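PDB 7AE5: phenolic acid decarboxylase from Sedimentibacter hydroxybenzoicus, which catalyses the reversible, non-oxidative decarboxylation of 4-hydroxybenzoate and 3,4-dihydroxybenzoate under anaerobic conditions, using prenylated FMN and manganese. Local coordinates for residues Y319-K331 with V340-G352. Residues are numbered along the deposited sequence; the frame is centred on the assembly and turned at random.
Sequences YLMALNTSVPLYK and VVAVNAMYTHGIG
The 323-331 part of helix 323-336 runs roughly antiparallel to strand 340-347, outermost in its sheet within this chain, in a helix-to-strand packing of the UbiD C-terminal domain, with 6.4 Å and 147° between their axes. Ser326, in the first turn of the helix, pins it to Ala345 near the C-terminal end of the strand. Its OG donates to Ala322 O one turn back at 2.8 Å and accepts from Ala345 N at 3.0 Å. With chi1 at -45° the OG stands beside its own backbone N, where it reaches both partners. Replacing Ser326 with alanine removes the OG, and the buried Ala345 N would probably lose this acceptor and the helix its hydrogen-bonded tie to the strand. One turn beyond Ser326, the Tyr330 and Val340 side chains pass each other pointing opposite ways: Tyr330 CB rests on Val343 CG2 at 3.8 Å, CE1 comes within 3.3 Å of Val341 O, and Val340 O sits at the ring edge. Leu329 CD1 presses on the methyl of Ala345, and Met346, bent at chi3, lays its sulfur alongside Leu323 CD2 at 3.7 Å and its CG against Ala322 CB. At the other end of the contact, Met321 puts its terminal methyl over one face of the His349 ring, a CH-pi contact with CE 3.7 Å from the centroid. Thr325 OG1, which gives its proton to Met321 O, meets the edge of the same ring at CD2. This end faces the probable active site: the Met321 side chain is about 7 Å from that of Thr166, predicted to bind prenylated FMN. His349 also meets the ring of Phe279 edge-to-face. Helix 86-96 packs on Leu323 and Tyr330, Trp71 of helix 71-77 on Ala322 and Met346, and strand 352-357 pairs antiparallel with 340-347 to carry the sheet onward.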
loop_
_atom_site.group_PDB
_atom_site.type_symbol
_atom_site.label_atom_id
_atom_site.label_comp_id
_atom_site.label_asym_id
_atom_site.label_seq_id
_atom_site.Cartn_x
_atom_site.Cartn_y
_atom_site.Cartn_z
ATOM N N TYR C 319 5.608 -36.324 2.588
ATOM C CA TYR C 319 6.979 -36.803 2.706
ATOM C C TYR C 319 7.517 -37.294 1.367
ATOM O O TYR C 319 8.734 -37.274 1.148
ATOM C CB TYR C 319 7.056 -37.902 3.767
ATOM C CG TYR C 319 6.691 -37.416 5.153
ATOM C CD1 TYR C 319 7.648 -36.844 5.983
ATOM C CD2 TYR C 319 5.389 -37.512 5.626
ATOM C CE1 TYR C 319 7.320 -36.392 7.250
ATOM C CE2 TYR C 319 5.052 -37.063 6.892
ATOM C CZ TYR C 319 6.021 -36.504 7.699
ATOM O OH TYR C 319 5.688 -36.054 8.958
ATOM N N LEU C 320 6.636 -37.724 0.457
ATOM C CA LEU C 320 7.072 -38.105 -0.883
ATOM C C LEU C 320 7.421 -36.909 -1.759
ATOM O O LEU C 320 7.972 -37.107 -2.847
ATOM C CB LEU C 320 6.000 -38.940 -1.592
ATOM C CG LEU C 320 5.843 -40.433 -1.281
ATOM C CD1 LEU C 320 7.198 -41.117 -1.176
ATOM C CD2 LEU C 320 5.011 -40.681 -0.034
ATOM N N MET C 321 7.111 -35.685 -1.325
ATOM C CA MET C 321 7.383 -34.493 -2.120
ATOM C C MET C 321 8.185 -33.449 -1.355
ATOM O O MET C 321 8.315 -32.315 -1.834
ATOM C CB MET C 321 6.075 -33.865 -2.615
ATOM C CG MET C 321 5.150 -34.826 -3.343
ATOM S SD MET C 321 3.453 -34.221 -3.392
ATOM C CE MET C 321 3.684 -32.630 -4.175
ATOM N N ALA C 322 8.732 -33.796 -0.191
ATOM C CA ALA C 322 9.322 -32.789 0.690
ATOM C C ALA C 322 10.722 -32.389 0.236
ATOM O O ALA C 322 10.932 -31.283 -0.273
ATOM C CB ALA C 322 9.338 -33.307 2.132
ATOM N N LEU C 323 11.697 -33.283 0.416
ATOM C CA LEU C 323 13.089 -32.940 0.152
ATOM C C LEU C 323 13.480 -33.106 -1.310
ATOM O O LEU C 323 14.430 -32.455 -1.759
ATOM C CB LEU C 323 14.009 -33.787 1.035
ATOM C CG LEU C 323 13.853 -33.576 2.542
ATOM C CD1 LEU C 323 15.001 -34.220 3.301
ATOM C CD2 LEU C 323 13.761 -32.092 2.867
ATOM N N ASN C 324 12.782 -33.962 -2.061
ATOM C CA ASN C 324 13.054 -34.076 -3.489
ATOM C C ASN C 324 12.591 -32.845 -4.253
ATOM O O ASN C 324 12.993 -32.657 -5.406
ATOM C CB ASN C 324 12.392 -35.331 -4.061
ATOM C CG ASN C 324 10.992 -35.549 -3.524
ATOM O OD1 ASN C 324 10.668 -35.133 -2.411
ATOM N ND2 ASN C 324 10.152 -36.211 -4.314
ATOM N N THR C 325 11.746 -32.014 -3.643
ATOM C CA THR C 325 11.449 -30.701 -4.205
ATOM C C THR C 325 12.506 -29.683 -3.795
ATOM O O THR C 325 12.871 -28.807 -4.586
ATOM C CB THR C 325 10.061 -30.237 -3.752
ATOM O OG1 THR C 325 9.075 -31.197 -4.152
ATOM C CG2 THR C 325 9.718 -28.879 -4.353
ATOM N N SER C 326 13.027 -29.808 -2.572
ATOM C CA SER C 326 13.891 -28.778 -2.005
ATOM C C SER C 326 15.319 -28.862 -2.530
ATOM O O SER C 326 15.967 -27.828 -2.727
ATOM C CB SER C 326 13.883 -28.877 -0.480
ATOM O OG SER C 326 12.567 -29.043 0.015
ATOM N N VAL C 327 15.832 -30.076 -2.746
ATOM C CA VAL C 327 17.218 -30.228 -3.199
ATOM C C VAL C 327 17.450 -29.599 -4.572
ATOM O O VAL C 327 18.453 -28.886 -4.736
ATOM C CB VAL C 327 17.639 -31.702 -3.140
ATOM C CG1 VAL C 327 18.969 -31.907 -3.853
ATOM C CG2 VAL C 327 17.740 -32.165 -1.694
ATOM N N PRO C 328 16.598 -29.817 -5.586
ATOM C CA PRO C 328 16.837 -29.134 -6.870
ATOM C C PRO C 328 16.811 -27.621 -6.763
ATOM O O PRO C 328 17.671 -26.955 -7.352
ATOM C CB PRO C 328 15.707 -29.663 -7.766
ATOM C CG PRO C 328 15.339 -30.967 -7.165
ATOM C CD PRO C 328 15.476 -30.767 -5.688
ATOM N N LEU C 329 15.855 -27.055 -6.020
ATOM C CA LEU C 329 15.811 -25.605 -5.861
ATOM C C LEU C 329 17.057 -25.092 -5.153
ATOM O O LEU C 329 17.592 -24.034 -5.506
ATOM C CB LEU C 329 14.554 -25.193 -5.094
ATOM C CG LEU C 329 13.223 -25.344 -5.832
ATOM C CD1 LEU C 329 12.056 -25.106 -4.886
ATOM C CD2 LEU C 329 13.162 -24.390 -7.013
ATOM N N TYR C 330 17.535 -25.831 -4.149
ATOM C CA TYR C 330 18.762 -25.442 -3.461
ATOM C C TYR C 330 19.945 -25.412 -4.420
ATOM O O TYR C 330 20.780 -24.503 -4.360
ATOM C CB TYR C 330 19.030 -26.400 -2.298
ATOM C CG TYR C 330 20.429 -26.320 -1.733
ATOM C CD1 TYR C 330 20.796 -25.294 -0.871
ATOM C CD2 TYR C 330 21.385 -27.275 -2.057
ATOM C CE1 TYR C 330 22.076 -25.219 -0.352
ATOM C CE2 TYR C 330 22.667 -27.209 -1.544
ATOM C CZ TYR C 330 23.007 -26.180 -0.692
ATOM O OH TYR C 330 24.283 -26.111 -0.180
ATOM N N LYS C 331 20.028 -26.394 -5.322
ATOM C CA LYS C 331 21.141 -26.436 -6.264
ATOM C C LYS C 331 21.059 -25.299 -7.276
ATOM O O LYS C 331 22.090 -24.751 -7.682
ATOM C CB LYS C 331 21.176 -27.788 -6.976
ATOM C CG LYS C 331 21.689 -28.933 -6.117
ATOM C CD LYS C 331 21.820 -30.207 -6.934
ATOM C CE LYS C 331 22.342 -31.361 -6.096
ATOM N NZ LYS C 331 23.619 -31.028 -5.403
ATOM N N VAL C 340 23.782 -19.294 0.096
ATOM C CA VAL C 340 22.595 -20.025 0.511
ATOM C C VAL C 340 23.010 -21.292 1.245
ATOM O O VAL C 340 23.834 -22.077 0.753
ATOM C CB VAL C 340 21.707 -20.341 -0.699
ATOM C CG1 VAL C 340 20.623 -21.331 -0.311
ATOM C CG2 VAL C 340 21.096 -19.060 -1.243
ATOM N N VAL C 341 22.437 -21.501 2.426
ATOM C CA VAL C 341 22.793 -22.641 3.262
ATOM C C VAL C 341 21.844 -23.815 3.043
ATOM O O VAL C 341 22.286 -24.963 2.942
ATOM C CB VAL C 341 22.826 -22.199 4.741
ATOM C CG1 VAL C 341 23.031 -23.386 5.659
ATOM C CG2 VAL C 341 23.926 -21.172 4.956
ATOM N N ALA C 342 20.540 -23.554 2.955
ATOM C CA ALA C 342 19.561 -24.617 2.778
ATOM C C ALA C 342 18.258 -24.028 2.258
ATOM O O ALA C 342 17.960 -22.851 2.480
ATOM C CB ALA C 342 19.310 -25.375 4.087
ATOM N N VAL C 343 17.488 -24.864 1.566
ATOM C CA VAL C 343 16.170 -24.501 1.055
ATOM C C VAL C 343 15.166 -25.518 1.579
ATOM O O VAL C 343 15.330 -26.727 1.369
ATOM C CB VAL C 343 16.141 -24.447 -0.481
ATOM C CG1 VAL C 343 14.719 -24.206 -0.975
ATOM C CG2 VAL C 343 17.074 -23.360 -0.989
ATOM N N ASN C 344 14.136 -25.028 2.265
ATOM C CA ASN C 344 13.030 -25.847 2.756
ATOM C C ASN C 344 11.812 -25.499 1.904
ATOM O O ASN C 344 11.125 -24.505 2.162
ATOM C CB ASN C 344 12.788 -25.593 4.245
ATOM C CG ASN C 344 11.506 -26.235 4.761
ATOM O OD1 ASN C 344 10.838 -26.991 4.057
ATOM N ND2 ASN C 344 11.165 -25.939 6.012
ATOM N N ALA C 345 11.548 -26.321 0.890
ATOM C CA ALA C 345 10.425 -26.130 -0.022
ATOM C C ALA C 345 9.416 -27.270 0.098
ATOM O O ALA C 345 8.890 -27.765 -0.901
ATOM C CB ALA C 345 10.916 -26.001 -1.462
ATOM N N MET C 346 9.128 -27.687 1.329
ATOM C CA MET C 346 8.377 -28.909 1.597
ATOM C C MET C 346 6.868 -28.713 1.681
ATOM O O MET C 346 6.153 -29.684 1.947
ATOM C CB MET C 346 8.854 -29.535 2.913
ATOM C CG MET C 346 10.335 -29.854 2.985
ATOM S SD MET C 346 10.747 -30.700 4.526
ATOM C CE MET C 346 9.500 -30.038 5.634
ATOM N N TYR C 347 6.361 -27.506 1.467
ATOM C CA TYR C 347 4.994 -27.170 1.854
ATOM C C TYR C 347 4.133 -26.958 0.615
ATOM O O TYR C 347 4.274 -25.950 -0.085
ATOM C CB TYR C 347 5.007 -25.947 2.765
ATOM C CG TYR C 347 5.926 -26.165 3.944
ATOM C CD1 TYR C 347 5.701 -27.208 4.834
ATOM C CD2 TYR C 347 7.034 -25.357 4.153
ATOM C CE1 TYR C 347 6.544 -27.428 5.906
ATOM C CE2 TYR C 347 7.881 -25.569 5.223
ATOM C CZ TYR C 347 7.631 -26.605 6.095
ATOM O OH TYR C 347 8.474 -26.821 7.160
ATOM N N THR C 348 3.241 -27.916 0.364
ATOM C CA THR C 348 2.325 -27.902 -0.776
ATOM C C THR C 348 3.093 -27.742 -2.088
ATOM O O THR C 348 2.897 -26.794 -2.851
ATOM C CB THR C 348 1.265 -26.811 -0.612
ATOM O OG1 THR C 348 0.890 -26.717 0.768
ATOM C CG2 THR C 348 0.031 -27.149 -1.439
ATOM N N HIS C 349 3.985 -28.704 -2.331
ATOM C CA HIS C 349 4.829 -28.731 -3.526
ATOM C C HIS C 349 5.559 -27.408 -3.733
ATOM O O HIS C 349 5.631 -26.879 -4.842
ATOM C CB HIS C 349 4.022 -29.098 -4.770
ATOM C CG HIS C 349 4.815 -29.832 -5.805
ATOM N ND1 HIS C 349 4.254 -30.329 -6.962
ATOM C CD2 HIS C 349 6.129 -30.159 -5.855
ATOM C CE1 HIS C 349 5.187 -30.929 -7.679
ATOM N NE2 HIS C 349 6.334 -30.839 -7.030
ATOM N N GLY C 350 6.098 -26.862 -2.648
ATOM C CA GLY C 350 6.927 -25.681 -2.757
ATOM C C GLY C 350 6.190 -24.369 -2.889
ATOM O O GLY C 350 6.804 -23.371 -3.273
ATOM N N ILE C 351 4.888 -24.333 -2.595
ATOM C CA ILE C 351 4.208 -23.043 -2.553
ATOM C C ILE C 351 4.713 -22.225 -1.370
ATOM O O ILE C 351 4.805 -20.995 -1.449
ATOM C CB ILE C 351 2.680 -23.234 -2.520
ATOM C CG1 ILE C 351 2.203 -23.852 -3.836
ATOM C CG2 ILE C 351 1.970 -21.908 -2.299
ATOM C CD1 ILE C 351 0.762 -24.308 -3.817
ATOM N N GLY C 352 5.070 -22.885 -0.273
ATOM C CA GLY C 352 5.748 -22.249 0.845
ATOM C C GLY C 352 7.211 -22.661 0.869
ATOM O O GLY C 352 7.530 -23.850 0.804
#